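Local coordinates for variant surface glycoprotein MITat 1.13 (Trypanosoma brucei, PDB 6Z8G), which probably forms part of the dense surface coat by which the trypanosome, switching among antigenically distinct versions, evades the immune response of its host, at residues S39-R44 with S114-A119; T125-E130 with T159-D164. One frame throughout, in Å; residues are numbered along the deposited sequence.

Interaction 1: S39-R44 with S114-A119; sequences SRLLKR and SKIEEA. With NAG (2-acetamido-2-deoxy-beta-D-glucopyranose), chain D; MAN (alpha-D-mannopyranose), chain C.
Leu-41 and Ile-116, crossing at a slant between two long antiparallel helices, form the tight part of the contact. The delta methyl CD1 of Ile-116 is set against the branch carbon CG of Leu-41 at 3.6 Å, while the CD1 branch of the leucine touches it from slightly farther off. The other branch, CD2, reaches one turn along the facing helix to CB of Ala-119, 4.1 Å away. Leu-41 has chi1 at -137°, well off the staggered positions, which spreads its two methyls over both partners. One branched side chain thus serves two neighbours, and the small Ala-119 suits its place beneath the leucine. The segment axes approach to 10.0 Å at 163°.

Toward the second subunit the packing is looser and more polar. Leu-42 sets out beside the contact, and only the end of its side chain comes nearer, CD2 sliding past CG2 of Ile-116 at 3.9 Å. The Leu-42 and Glu-117 side chains cross at about a right angle, with CD2 3.7 Å from OE2. Glu-117 starts out pointing away, but its bend at chi2 (-73°) brings the carboxylate back over the leucine. OE2 also has a weak hydrogen bond to Ser-114 of the second subunit. On the far flank of helix 78-129, Glu-118 OE2 accepts a hydrogen bond from the amide N2 of an N-acetylglucosamine (3.1 Å) and another from Asn-124 of the second subunit.

No hydrogen bond joins the two segments; the guanidinium groups of Arg-40 and Arg-44 take no part and, though buried, pair with Glu-185 and Glu-182. This is antiparallel packing within the long helical hairpin characteristic of the A-type VSG N-terminal domain, consistent with apolar fit holding helices 34-75 and 78-129 at this spacing.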
# COMPACT_ATOMS: atom_id res chain seq x y z
N SER B 39 -6.72 16.74 0.38
CA SER B 39 -5.67 17.02 1.36
C SER B 39 -6.00 16.39 2.70
O SER B 39 -5.16 15.73 3.31
CB SER B 39 -5.50 18.53 1.51
OG SER B 39 -4.58 18.83 2.54
N ARG B 40 -7.23 16.56 3.17
CA ARG B 40 -7.60 16.03 4.48
C ARG B 40 -7.54 14.51 4.48
O ARG B 40 -7.07 13.90 5.44
CB ARG B 40 -8.98 16.51 4.89
CG ARG B 40 -9.28 16.21 6.35
CD ARG B 40 -10.72 16.50 6.69
NE ARG B 40 -11.07 17.90 6.49
CZ ARG B 40 -12.18 18.46 6.98
NH1 ARG B 40 -13.02 17.73 7.71
NH2 ARG B 40 -12.44 19.74 6.74
N LEU B 41 -8.05 13.89 3.41
CA LEU B 41 -8.04 12.43 3.33
C LEU B 41 -6.62 11.89 3.39
O LEU B 41 -6.34 10.92 4.09
CB LEU B 41 -8.73 11.99 2.06
CG LEU B 41 -9.67 10.81 2.21
CD1 LEU B 41 -10.53 10.95 3.47
CD2 LEU B 41 -10.54 10.73 0.98
N LEU B 42 -5.69 12.53 2.67
CA LEU B 42 -4.31 12.06 2.68
C LEU B 42 -3.65 12.32 4.02
O LEU B 42 -2.87 11.50 4.50
CB LEU B 42 -3.54 12.73 1.54
CG LEU B 42 -4.00 12.27 0.16
CD1 LEU B 42 -3.34 13.07 -0.94
CD2 LEU B 42 -3.71 10.80 -0.02
N LYS B 43 -3.98 13.44 4.67
CA LYS B 43 -3.42 13.72 5.99
C LYS B 43 -3.90 12.72 7.02
O LYS B 43 -3.13 12.31 7.90
CB LYS B 43 -3.81 15.12 6.45
CG LYS B 43 -2.97 16.25 5.88
CD LYS B 43 -3.50 17.60 6.34
CE LYS B 43 -2.81 18.75 5.59
NZ LYS B 43 -1.67 18.25 4.75
N ARG B 44 -5.18 12.34 6.95
CA ARG B 44 -5.71 11.30 7.83
C ARG B 44 -5.04 9.97 7.56
O ARG B 44 -4.65 9.26 8.49
CB ARG B 44 -7.22 11.16 7.64
CG ARG B 44 -8.04 12.38 8.08
CD ARG B 44 -9.52 12.13 7.87
NE ARG B 44 -9.97 10.98 8.64
CZ ARG B 44 -11.06 10.27 8.35
NH1 ARG B 44 -11.80 10.61 7.29
NH2 ARG B 44 -11.40 9.24 9.11
N SER B 114 -5.19 1.82 -0.71
CA SER B 114 -5.79 1.65 -2.04
C SER B 114 -7.06 2.47 -2.17
O SER B 114 -7.27 3.18 -3.16
CB SER B 114 -6.09 0.19 -2.31
OG SER B 114 -4.89 -0.54 -2.44
N LYS B 115 -7.92 2.42 -1.15
CA LYS B 115 -9.21 3.09 -1.25
C LYS B 115 -9.06 4.60 -1.13
O LYS B 115 -9.74 5.36 -1.83
CB LYS B 115 -10.15 2.51 -0.20
CG LYS B 115 -10.42 1.04 -0.51
CD LYS B 115 -11.23 0.34 0.58
CE LYS B 115 -11.84 -0.96 0.03
NZ LYS B 115 -12.99 -1.48 0.85
N ILE B 116 -8.15 5.06 -0.27
CA ILE B 116 -7.93 6.50 -0.15
C ILE B 116 -7.37 7.06 -1.44
O ILE B 116 -7.82 8.10 -1.93
CB ILE B 116 -7.01 6.78 1.05
CG1 ILE B 116 -7.73 6.43 2.37
CG2 ILE B 116 -6.53 8.25 1.03
CD1 ILE B 116 -8.39 7.59 3.04
N GLU B 117 -6.39 6.38 -2.04
CA GLU B 117 -5.76 6.94 -3.23
C GLU B 117 -6.70 6.91 -4.43
O GLU B 117 -6.61 7.80 -5.29
CB GLU B 117 -4.47 6.20 -3.56
CG GLU B 117 -3.39 6.36 -2.53
CD GLU B 117 -2.76 7.74 -2.54
OE1 GLU B 117 -3.14 8.56 -3.42
OE2 GLU B 117 -1.90 7.99 -1.66
N GLU B 118 -7.57 5.90 -4.54
CA GLU B 118 -8.58 5.94 -5.59
C GLU B 118 -9.51 7.13 -5.40
O GLU B 118 -9.84 7.82 -6.37
CB GLU B 118 -9.36 4.63 -5.61
CG GLU B 118 -10.45 4.60 -6.68
CD GLU B 118 -11.10 3.23 -6.81
OE1 GLU B 118 -10.61 2.29 -6.17
OE2 GLU B 118 -12.09 3.08 -7.56
N ALA B 119 -9.92 7.41 -4.16
CA ALA B 119 -10.74 8.59 -3.90
C ALA B 119 -9.99 9.87 -4.26
O ALA B 119 -10.54 10.73 -4.93
CB ALA B 119 -11.19 8.63 -2.43
C1 NAG D . -15.20 3.52 -6.74
C2 NAG D . -15.10 2.02 -6.37
C3 NAG D . -14.99 1.17 -7.63
C4 NAG D . -16.09 1.50 -8.62
C5 NAG D . -16.05 3.00 -8.92
C6 NAG D . -17.12 3.45 -9.89
C7 NAG D . -14.06 1.15 -4.32
C8 NAG D . -12.78 1.03 -3.54
N2 NAG D . -13.97 1.78 -5.50
O3 NAG D . -15.04 -0.21 -7.26
O4 NAG D . -15.86 0.80 -9.84
O5 NAG D . -16.26 3.72 -7.70
O6 NAG D . -16.90 4.80 -10.27
O7 NAG D . -15.12 0.69 -3.91
C1 MAN C . -1.30 21.69 -1.93
C2 MAN C . -2.20 20.46 -2.02
C3 MAN C . -3.66 20.85 -1.77
C4 MAN C . -3.79 21.54 -0.44
C5 MAN C . -2.88 22.77 -0.42
C6 MAN C . -2.88 23.52 0.93
O2 MAN C . -1.88 19.62 -0.93
O3 MAN C . -4.53 19.75 -1.80
O4 MAN C . -5.14 21.92 -0.23
O5 MAN C . -1.53 22.35 -0.69
O6 MAN C . -2.31 24.84 0.77

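Interaction 2: T125-E130 with T159-D164; sequences TLHKLE and TIHTAD. With NAG (2-acetamido-2-deoxy-beta-D-glucopyranose), chain E; BMA (beta-D-mannopyranose), chain F.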
# COMPACT_ATOMS: atom_id res chain seq x y z
N THR B 125 -10.25 15.13 -10.43
CA THR B 125 -11.24 15.49 -11.44
C THR B 125 -12.29 16.45 -10.90
O THR B 125 -12.67 17.36 -11.56
CB THR B 125 -11.89 14.28 -12.13
OG1 THR B 125 -12.77 13.61 -11.24
CG2 THR B 125 -10.90 13.35 -12.62
N LEU B 126 -12.74 16.23 -9.69
CA LEU B 126 -13.68 17.18 -9.08
C LEU B 126 -13.07 18.57 -8.99
O LEU B 126 -13.79 19.57 -9.12
CB LEU B 126 -14.11 16.70 -7.69
CG LEU B 126 -14.89 15.37 -7.69
CD1 LEU B 126 -15.35 15.04 -6.28
CD2 LEU B 126 -16.06 15.43 -8.62
N HIS B 127 -11.75 18.67 -8.77
CA HIS B 127 -11.06 19.95 -8.87
C HIS B 127 -11.08 20.50 -10.30
O HIS B 127 -11.22 21.71 -10.48
CB HIS B 127 -9.63 19.83 -8.36
CG HIS B 127 -8.84 21.10 -8.47
ND1 HIS B 127 -9.05 22.19 -7.65
CD2 HIS B 127 -7.87 21.48 -9.35
CE1 HIS B 127 -8.23 23.17 -7.99
NE2 HIS B 127 -7.50 22.76 -9.02
N LYS B 128 -10.92 19.66 -11.33
CA LYS B 128 -10.99 20.17 -12.70
C LYS B 128 -12.38 20.71 -13.03
O LYS B 128 -12.53 21.57 -13.90
CB LYS B 128 -10.63 19.10 -13.73
CG LYS B 128 -9.32 18.37 -13.53
CD LYS B 128 -8.13 19.15 -14.04
CE LYS B 128 -6.87 18.28 -14.07
NZ LYS B 128 -5.66 19.15 -14.21
N LEU B 129 -13.41 20.20 -12.36
CA LEU B 129 -14.78 20.53 -12.67
C LEU B 129 -15.38 21.57 -11.74
O LEU B 129 -16.52 22.01 -11.97
CB LEU B 129 -15.64 19.26 -12.61
CG LEU B 129 -15.22 18.07 -13.47
CD1 LEU B 129 -16.19 16.91 -13.28
CD2 LEU B 129 -15.13 18.47 -14.93
N GLU B 130 -14.61 22.04 -10.76
CA GLU B 130 -15.17 22.85 -9.69
C GLU B 130 -15.68 24.19 -10.17
O GLU B 130 -16.48 24.83 -9.48
CB GLU B 130 -14.12 23.06 -8.59
N THR B 159 -14.48 23.50 -21.26
CA THR B 159 -13.23 23.95 -20.67
C THR B 159 -13.18 23.58 -19.20
O THR B 159 -13.99 24.07 -18.39
CB THR B 159 -13.08 25.46 -20.84
OG1 THR B 159 -13.17 25.76 -22.24
CG2 THR B 159 -11.73 25.90 -20.33
N ILE B 160 -12.21 22.75 -18.83
CA ILE B 160 -12.01 22.34 -17.46
C ILE B 160 -11.00 23.27 -16.82
O ILE B 160 -10.27 23.99 -17.50
CB ILE B 160 -11.56 20.87 -17.34
CG1 ILE B 160 -10.08 20.73 -17.74
CG2 ILE B 160 -12.47 19.97 -18.16
CD1 ILE B 160 -9.50 19.31 -17.55
N HIS B 161 -10.99 23.26 -15.50
CA HIS B 161 -10.11 24.10 -14.71
C HIS B 161 -8.73 23.47 -14.57
O HIS B 161 -8.60 22.30 -14.18
CB HIS B 161 -10.75 24.32 -13.34
CG HIS B 161 -9.92 25.15 -12.42
ND1 HIS B 161 -9.38 26.36 -12.79
CD2 HIS B 161 -9.58 24.97 -11.12
CE1 HIS B 161 -8.70 26.86 -11.78
NE2 HIS B 161 -8.82 26.05 -10.74
N THR B 162 -7.68 24.24 -14.90
CA THR B 162 -6.32 23.73 -14.99
C THR B 162 -5.39 24.19 -13.87
O THR B 162 -4.30 23.62 -13.73
CB THR B 162 -5.68 24.13 -16.33
OG1 THR B 162 -5.70 25.56 -16.46
CG2 THR B 162 -6.39 23.46 -17.52
N ALA B 163 -5.78 25.18 -13.06
CA ALA B 163 -4.87 25.74 -12.07
C ALA B 163 -4.59 24.78 -10.93
O ALA B 163 -5.40 23.90 -10.61
CB ALA B 163 -5.45 27.03 -11.48
N ASP B 164 -3.42 24.95 -10.31
CA ASP B 164 -3.07 24.23 -9.10
C ASP B 164 -3.98 24.65 -7.94
O ASP B 164 -4.67 25.68 -7.99
CB ASP B 164 -1.61 24.49 -8.70
CG ASP B 164 -0.61 23.87 -9.67
OD1 ASP B 164 -1.02 23.10 -10.56
OD2 ASP B 164 0.60 24.16 -9.54
C1 NAG E . -1.41 18.57 -8.44
C2 NAG E . -2.14 19.36 -7.36
C3 NAG E . -1.59 20.77 -7.28
C4 NAG E . -0.08 20.75 -7.09
C5 NAG E . 0.56 19.90 -8.19
C6 NAG E . 2.05 19.74 -8.05
C7 NAG E . -4.42 18.60 -6.91
C8 NAG E . -5.86 18.72 -7.27
N2 NAG E . -3.57 19.38 -7.60
O3 NAG E . -2.20 21.44 -6.18
O4 NAG E . 0.44 22.06 -7.20
O5 NAG E . -0.02 18.59 -8.20
O6 NAG E . 2.36 18.49 -7.45
O7 NAG E . -4.02 17.83 -6.03
C1 BMA F . 1.01 22.51 -5.95
C2 BMA F . 2.00 23.66 -6.26
C3 BMA F . 2.53 24.23 -4.95
C4 BMA F . 1.36 24.62 -4.07
C5 BMA F . 0.44 23.39 -3.85
C6 BMA F . -0.77 23.71 -3.04
O2 BMA F . 1.33 24.71 -6.91
O3 BMA F . 3.38 25.36 -5.16
O4 BMA F . 1.83 25.06 -2.81
O5 BMA F . -0.02 22.93 -5.11
O6 BMA F . -1.62 22.55 -3.05
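His-161 N donates to Lys-128 O over 2.8 Å, nearly straight at 169°, and it lies in the carbonyl plane on a lone pair, tying the end of helix 78-129 to the extended chain beside it. Near the C-terminal end of a helix a carbonyl can lack a partner from its own helix, and here the loop provides the N-H. A second bond runs from His-127 NE2 to Ala-163 O, 2.9 Å. The acceptor sits at the ring edge, almost exactly in the ring plane, though the donor is tilted 25° from the plane of the carbonyl. His-127 can reach so far because its CG is anti to the backbone N, which swings the imidazole out toward the loop; a flat ring with an N-H at its far end suits that task.

Around these bonds the packing is mixed. The rings of His-127 and His-161 are inclined to each other at 56°, with centroids 5.1 Å apart. The bent aliphatic chain of Lys-128 crosses Ile-160 at a slant, CD 3.8 Å from CD1. Lys-128 CD also lies 3.2 Å from His-161 O, a buried oxygen with no hydrogen-bond partner in the model, which the lysine CA meets in a C-H contact. Deeper, Leu-129 CD2 only just reaches Ile-160 CG2, while Ile-160 also leans on Leu-133.

Farther out, Asp-164 accepts a hydrogen bond at OD2 from O2 of a beta-mannose, 2.8 Å away, and the acetamide methyl C8 of an N-acetylglucosamine approaches the His-127 ring obliquely. The next residue, Cys-165, is disulfide-bonded to Cys-35 on helix 34-75. The arrangement is a loop docked on a helix end, at a glycan-contacting junction between the long helices and the sheet-bearing end of the subunit.

In the fold
Helix 78-129 takes part in both contacts, which lie in series along the chain with centres about 19 Å apart. Interaction 1 is buried, about 9 Å from the centre of the chain, and pairs helix with helix chiefly by apolar side chains, with one carboxylate at the margin. Interaction 2, about 27 Å from that centre, is only partly buried and pairs the end of the same helix with an irregular loop; there, backbone carbonyls and N-H groups are available, and hydrogen bonds lead. Buried area is larger at the loop, 342 against 217 Å². Both also lie near bound sugars and touch the second subunit.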